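Local coordinates for signaling pathway modulator ZraP (Salmonella enterica subsp. enterica serovar Typhimurium, PDB 3LAY), which acts in the periplasm as a zinc-binding modulator of the Zra envelope stress response, with both regulatory and chaperone functions, at residues Q77-D82 and D137-Q142; R91-S96 and E123-K128. All blocks are in the same frame, centred on the assembly; numbering follows the deposited sequence.

Contact 1: residues Q77-D82 and D137-Q142; sequences QKIYDD and DVAMAQ
I79 reaches across to the second helix with both branches of its side chain, and the close packing of this contact centres on it. Its CG2 lies 4.0 Å from A139 CB and 4.1 Å from M140 CG, while its CD1 comes to 4.0 Å from the backbone nitrogen of M140. With chi1 at -69°, CG2 is anti to the backbone N and CG1 sits beside that N; this rotamer sends CG2 to A139 CB and M140 CG, and the CG1-CD1 arm to the start of M140. M140 answers with a chain bent at both chi2 and chi3, which swings its sulfur and methyl back toward helix 70-106. There the thioether lies roughly perpendicular to the Y80 side chain and meets the ring at its edge: M140 CE is 3.9 Å from Y80 CE2, and SD stands 5.3 Å from the ring centroid, close to the ring plane. This is a Met-aromatic contact.

Y80 is the looser flank, touching M140 through an edge carbon, with R136 also packing against it. On that side too, D137 turns to a neighbour, its OD2 hydrogen-bonded to Y101 OH of the second subunit. The segment axes come within 10.1 Å of each other at 164°, a nearly antiparallel pairing typical of a helical hairpin, the building unit of this decameric alpha-helical barrel.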
loop_
_atom_site.group_PDB
_atom_site.type_symbol
_atom_site.label_atom_id
_atom_site.label_comp_id
_atom_site.label_asym_id
_atom_site.label_seq_id
_atom_site.Cartn_x
_atom_site.Cartn_y
_atom_site.Cartn_z
ATOM N N GLN J 77 17.048 -15.442 -18.065
ATOM C CA GLN J 77 16.204 -14.642 -18.921
ATOM C C GLN J 77 15.936 -15.380 -20.194
ATOM O O GLN J 77 14.810 -15.406 -20.664
ATOM C CB GLN J 77 16.829 -13.286 -19.219
ATOM C CG GLN J 77 16.093 -12.495 -20.301
ATOM N N LYS J 78 16.969 -16.024 -20.732
ATOM C CA LYS J 78 16.812 -16.737 -21.994
ATOM C C LYS J 78 15.856 -17.953 -21.818
ATOM O O LYS J 78 14.938 -18.161 -22.634
ATOM C CB LYS J 78 18.176 -17.158 -22.558
ATOM C CG LYS J 78 18.119 -17.569 -24.031
ATOM C CD LYS J 78 19.373 -18.410 -24.461
ATOM N N ILE J 79 16.048 -18.732 -20.747
ATOM C CA ILE J 79 15.191 -19.865 -20.520
ATOM C C ILE J 79 13.725 -19.404 -20.429
ATOM O O ILE J 79 12.831 -20.009 -21.002
ATOM C CB ILE J 79 15.660 -20.657 -19.281
ATOM C CG1 ILE J 79 17.017 -21.349 -19.580
ATOM C CG2 ILE J 79 14.595 -21.701 -18.832
ATOM C CD1 ILE J 79 17.783 -21.846 -18.333
ATOM N N TYR J 80 13.492 -18.291 -19.760
ATOM C CA TYR J 80 12.129 -17.773 -19.637
ATOM C C TYR J 80 11.537 -17.266 -20.957
ATOM O O TYR J 80 10.364 -17.471 -21.209
ATOM C CB TYR J 80 12.026 -16.703 -18.539
ATOM C CG TYR J 80 11.662 -17.261 -17.212
ATOM C CD1 TYR J 80 10.397 -17.068 -16.696
ATOM C CD2 TYR J 80 12.544 -18.055 -16.500
ATOM C CE1 TYR J 80 10.025 -17.602 -15.470
ATOM C CE2 TYR J 80 12.199 -18.586 -15.286
ATOM C CZ TYR J 80 10.929 -18.351 -14.771
ATOM O OH TYR J 80 10.550 -18.879 -13.567
ATOM N N ASP J 81 12.334 -16.602 -21.779
ATOM C CA ASP J 81 11.853 -16.125 -23.068
ATOM C C ASP J 81 11.510 -17.317 -23.905
ATOM O O ASP J 81 10.484 -17.337 -24.586
ATOM C CB ASP J 81 12.904 -15.267 -23.826
ATOM C CG ASP J 81 13.156 -13.908 -23.161
ATOM O OD1 ASP J 81 12.342 -13.505 -22.292
ATOM O OD2 ASP J 81 14.165 -13.244 -23.491
ATOM N N ASP J 82 12.365 -18.318 -23.874
ATOM C CA ASP J 82 12.095 -19.469 -24.681
ATOM C C ASP J 82 10.774 -20.026 -24.304
ATOM O O ASP J 82 9.943 -20.287 -25.165
ATOM C CB ASP J 82 13.206 -20.474 -24.558
ATOM C CG ASP J 82 14.435 -20.040 -25.314
ATOM O OD1 ASP J 82 14.303 -19.048 -26.092
ATOM O OD2 ASP J 82 15.504 -20.690 -25.146
ATOM N N ASP J 137 11.512 -25.409 -15.506
ATOM C CA ASP J 137 12.114 -25.466 -14.178
ATOM C C ASP J 137 13.329 -26.389 -14.197
ATOM O O ASP J 137 14.361 -26.093 -13.549
ATOM C CB ASP J 137 11.126 -25.931 -13.141
ATOM C CG ASP J 137 9.901 -25.016 -13.008
ATOM O OD1 ASP J 137 10.039 -23.805 -13.173
ATOM O OD2 ASP J 137 8.796 -25.520 -12.712
ATOM N N VAL J 138 13.219 -27.494 -14.952
ATOM C CA VAL J 138 14.303 -28.456 -15.058
ATOM C C VAL J 138 15.503 -27.831 -15.788
ATOM O O VAL J 138 16.677 -28.064 -15.447
ATOM C CB VAL J 138 13.848 -29.700 -15.848
ATOM C CG1 VAL J 138 15.025 -30.519 -16.236
ATOM C CG2 VAL J 138 12.829 -30.488 -15.046
ATOM N N ALA J 139 15.196 -27.054 -16.817
ATOM C CA ALA J 139 16.236 -26.372 -17.558
ATOM C C ALA J 139 16.990 -25.503 -16.558
ATOM O O ALA J 139 18.226 -25.646 -16.404
ATOM C CB ALA J 139 15.640 -25.525 -18.659
ATOM N N MET J 140 16.239 -24.633 -15.863
ATOM C CA MET J 140 16.806 -23.740 -14.852
ATOM C C MET J 140 17.698 -24.502 -13.894
ATOM O O MET J 140 18.847 -24.095 -13.670
ATOM C CB MET J 140 15.707 -23.054 -14.036
ATOM C CG MET J 140 14.907 -22.044 -14.797
ATOM S SD MET J 140 15.775 -20.494 -15.061
ATOM C CE MET J 140 15.540 -19.634 -13.505
ATOM N N ALA J 141 17.183 -25.606 -13.328
ATOM C CA ALA J 141 17.974 -26.402 -12.359
ATOM C C ALA J 141 19.240 -26.909 -13.009
ATOM O O ALA J 141 20.312 -26.851 -12.410
ATOM C CB ALA J 141 17.167 -27.589 -11.778
ATOM N N GLN J 142 19.127 -27.379 -14.241
ATOM C CA GLN J 142 20.303 -27.887 -14.912
ATOM C C GLN J 142 21.335 -26.806 -15.207
ATOM O O GLN J 142 22.487 -27.122 -15.430
ATOM C CB GLN J 142 19.931 -28.650 -16.194
ATOM C CG GLN J 142 19.377 -30.025 -15.945
ATOM C CD GLN J 142 18.911 -30.672 -17.202
ATOM O OE1 GLN J 142 18.298 -30.015 -18.055
ATOM N NE2 GLN J 142 19.162 -31.968 -17.339
#

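Contact 2: residues R91-S96 and E123-K128; sequences RQQLIS and ESLGQK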
loop_
_atom_site.group_PDB
_atom_site.type_symbol
_atom_site.label_atom_id
_atom_site.label_comp_id
_atom_site.label_asym_id
_atom_site.label_seq_id
_atom_site.Cartn_x
_atom_site.Cartn_y
_atom_site.Cartn_z
ATOM N N ARG J 91 -0.981 -20.299 -23.894
ATOM C CA ARG J 91 -1.482 -19.472 -22.822
ATOM C C ARG J 91 -2.670 -18.605 -23.237
ATOM O O ARG J 91 -3.556 -18.337 -22.426
ATOM C CB ARG J 91 -0.381 -18.580 -22.282
ATOM C CG ARG J 91 0.629 -19.332 -21.457
ATOM C CD ARG J 91 1.727 -18.422 -20.894
ATOM N NE ARG J 91 2.761 -18.043 -21.855
ATOM C CZ ARG J 91 2.759 -16.945 -22.582
ATOM N NH1 ARG J 91 1.749 -16.116 -22.487
ATOM N NH2 ARG J 91 3.764 -16.694 -23.427
ATOM N N GLN J 92 -2.662 -18.127 -24.482
ATOM C CA GLN J 92 -3.744 -17.288 -25.003
ATOM C C GLN J 92 -5.017 -18.111 -24.996
ATOM O O GLN J 92 -6.028 -17.671 -24.405
ATOM C CB GLN J 92 -3.426 -16.815 -26.402
ATOM C CG GLN J 92 -4.313 -15.680 -26.953
ATOM C CD GLN J 92 -3.934 -15.264 -28.401
ATOM N N GLN J 93 -4.955 -19.318 -25.596
ATOM C CA GLN J 93 -6.085 -20.246 -25.666
ATOM C C GLN J 93 -6.633 -20.501 -24.267
ATOM O O GLN J 93 -7.826 -20.490 -24.072
ATOM C CB GLN J 93 -5.678 -21.574 -26.378
ATOM C CG GLN J 93 -5.823 -21.534 -27.947
ATOM C CD GLN J 93 -4.923 -22.551 -28.834
ATOM O OE1 GLN J 93 -4.171 -23.420 -28.347
ATOM N NE2 GLN J 93 -5.028 -22.372 -30.150
ATOM N N LEU J 94 -5.737 -20.719 -23.298
ATOM C CA LEU J 94 -6.135 -20.968 -21.908
ATOM C C LEU J 94 -6.857 -19.791 -21.297
ATOM O O LEU J 94 -7.750 -19.955 -20.539
ATOM C CB LEU J 94 -4.929 -21.291 -21.033
ATOM C CG LEU J 94 -5.273 -21.738 -19.590
ATOM C CD1 LEU J 94 -6.326 -22.815 -19.575
ATOM C CD2 LEU J 94 -4.060 -22.227 -18.870
ATOM N N ILE J 95 -6.459 -18.602 -21.624
ATOM C CA ILE J 95 -7.117 -17.444 -21.102
ATOM C C ILE J 95 -8.500 -17.278 -21.738
ATOM O O ILE J 95 -9.470 -16.870 -21.088
ATOM C CB ILE J 95 -6.251 -16.192 -21.381
ATOM C CG1 ILE J 95 -5.014 -16.229 -20.444
ATOM C CG2 ILE J 95 -7.041 -14.922 -21.220
ATOM C CD1 ILE J 95 -3.974 -15.083 -20.624
ATOM N N SER J 96 -8.572 -17.584 -23.015
ATOM C CA SER J 96 -9.791 -17.447 -23.739
ATOM C C SER J 96 -10.818 -18.438 -23.214
ATOM O O SER J 96 -11.999 -18.151 -23.110
ATOM C CB SER J 96 -9.512 -17.688 -25.204
ATOM O OG SER J 96 -10.704 -17.604 -25.929
ATOM N N GLU J 123 -8.756 -28.126 -18.895
ATOM C CA GLU J 123 -7.898 -29.072 -18.206
ATOM C C GLU J 123 -6.775 -29.580 -19.105
ATOM O O GLU J 123 -5.617 -29.669 -18.705
ATOM C CB GLU J 123 -8.702 -30.228 -17.697
ATOM C CG GLU J 123 -7.945 -31.177 -16.788
ATOM C CD GLU J 123 -8.843 -32.299 -16.363
ATOM O OE1 GLU J 123 -9.145 -32.369 -15.135
ATOM O OE2 GLU J 123 -9.319 -33.048 -17.269
ATOM N N SER J 124 -7.140 -29.918 -20.321
ATOM C CA SER J 124 -6.183 -30.361 -21.303
ATOM C C SER J 124 -5.134 -29.292 -21.650
ATOM O O SER J 124 -3.967 -29.617 -21.834
ATOM C CB SER J 124 -6.909 -30.732 -22.572
ATOM O OG SER J 124 -6.033 -30.443 -23.627
ATOM N N LEU J 125 -5.569 -28.030 -21.780
ATOM C CA LEU J 125 -4.669 -26.919 -22.099
ATOM C C LEU J 125 -3.745 -26.677 -20.948
ATOM O O LEU J 125 -2.563 -26.422 -21.116
ATOM C CB LEU J 125 -5.455 -25.651 -22.372
ATOM C CG LEU J 125 -6.127 -25.484 -23.722
ATOM C CD1 LEU J 125 -7.165 -24.299 -23.755
ATOM C CD2 LEU J 125 -5.050 -25.279 -24.773
ATOM N N GLY J 126 -4.295 -26.721 -19.749
ATOM C CA GLY J 126 -3.463 -26.555 -18.574
ATOM C C GLY J 126 -2.454 -27.694 -18.411
ATOM O O GLY J 126 -1.373 -27.480 -17.965
ATOM N N GLN J 127 -2.815 -28.910 -18.764
ATOM C CA GLN J 127 -1.878 -29.990 -18.657
ATOM C C GLN J 127 -0.689 -29.732 -19.595
ATOM O O GLN J 127 0.484 -29.944 -19.199
ATOM C CB GLN J 127 -2.570 -31.356 -18.862
ATOM C CG GLN J 127 -1.642 -32.530 -19.209
ATOM C CD GLN J 127 -1.513 -32.797 -20.738
ATOM O OE1 GLN J 127 -2.453 -32.513 -21.530
ATOM N NE2 GLN J 127 -0.381 -33.391 -21.144
ATOM N N LYS J 128 -0.975 -29.281 -20.815
ATOM C CA LYS J 128 0.084 -28.925 -21.742
ATOM C C LYS J 128 0.891 -27.789 -21.179
ATOM O O LYS J 128 2.078 -27.749 -21.299
ATOM C CB LYS J 128 -0.437 -28.513 -23.124
ATOM C CG LYS J 128 -0.453 -29.621 -24.193
ATOM C CD LYS J 128 -1.784 -30.198 -24.559
ATOM C CE LYS J 128 -2.400 -29.482 -25.761
ATOM N NZ LYS J 128 -3.873 -29.810 -25.912
#
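The backbone N-H of Q127 donates to E123 O at 2.9 Å, part of the helical turn that presents L125 and G126 to Q93 and L94 on the other helix. L125 is the residue that enters the opposite surface. Its CG is anti to its own carbonyl carbon (chi1 -78°), and the two methyls fork over Q93. CD1 lies 3.9 Å from the Q93 carbonyl carbon, against the main chain. CD2 instead meets the side chain, with Q93 CB and Q93 OE1 both 4.1 Å away. The Q93 chain, extended beyond CG, lies roughly perpendicular to the leucine.

L94 and L125 run alongside each other head to tail, with L94 CD1 4.1 Å from L125 CB. The two form a leucine pair inside an antiparallel helical hairpin, where their CA atoms are 6.1 Å apart and the segment axes make an angle of 150°. G126 presents bare backbone here: its CA is 4.4 Å from L94 CD2. L90 and L129, from the neighbouring turns, carry the apolar seam onward, L90 against L125 and L129 against L94.

Polar groups lie around this seam. K128 NZ bonds S124 OG at 3.2 Å, one turn back on the same helix. R91 leaves its helix away from the partner, and its guanidinium is held by T87 OG1 (through NE) and the Y84 carbonyl (through NH2). On another face, S96 OG bonds A103 O of the third subunit.

In the fold
Both contacts join helix 70-106 to helix 112-142, at two levels of one hairpin. Contact 2 is the inner one, its centre 6 Å from the centre of the chain; contact 1 lies 15 Å out, where the second helix ends. The two centres are 20 Å apart and the nearest atoms about 7 Å, so they share helices without touching. The signed crossing angles of the two segment pairs have opposite signs, while axis separations stay similar. Each contact touches the second subunit, and contact 2 also meets the third: the two helices that pair within the hairpin also meet neighbouring subunits of the decamer.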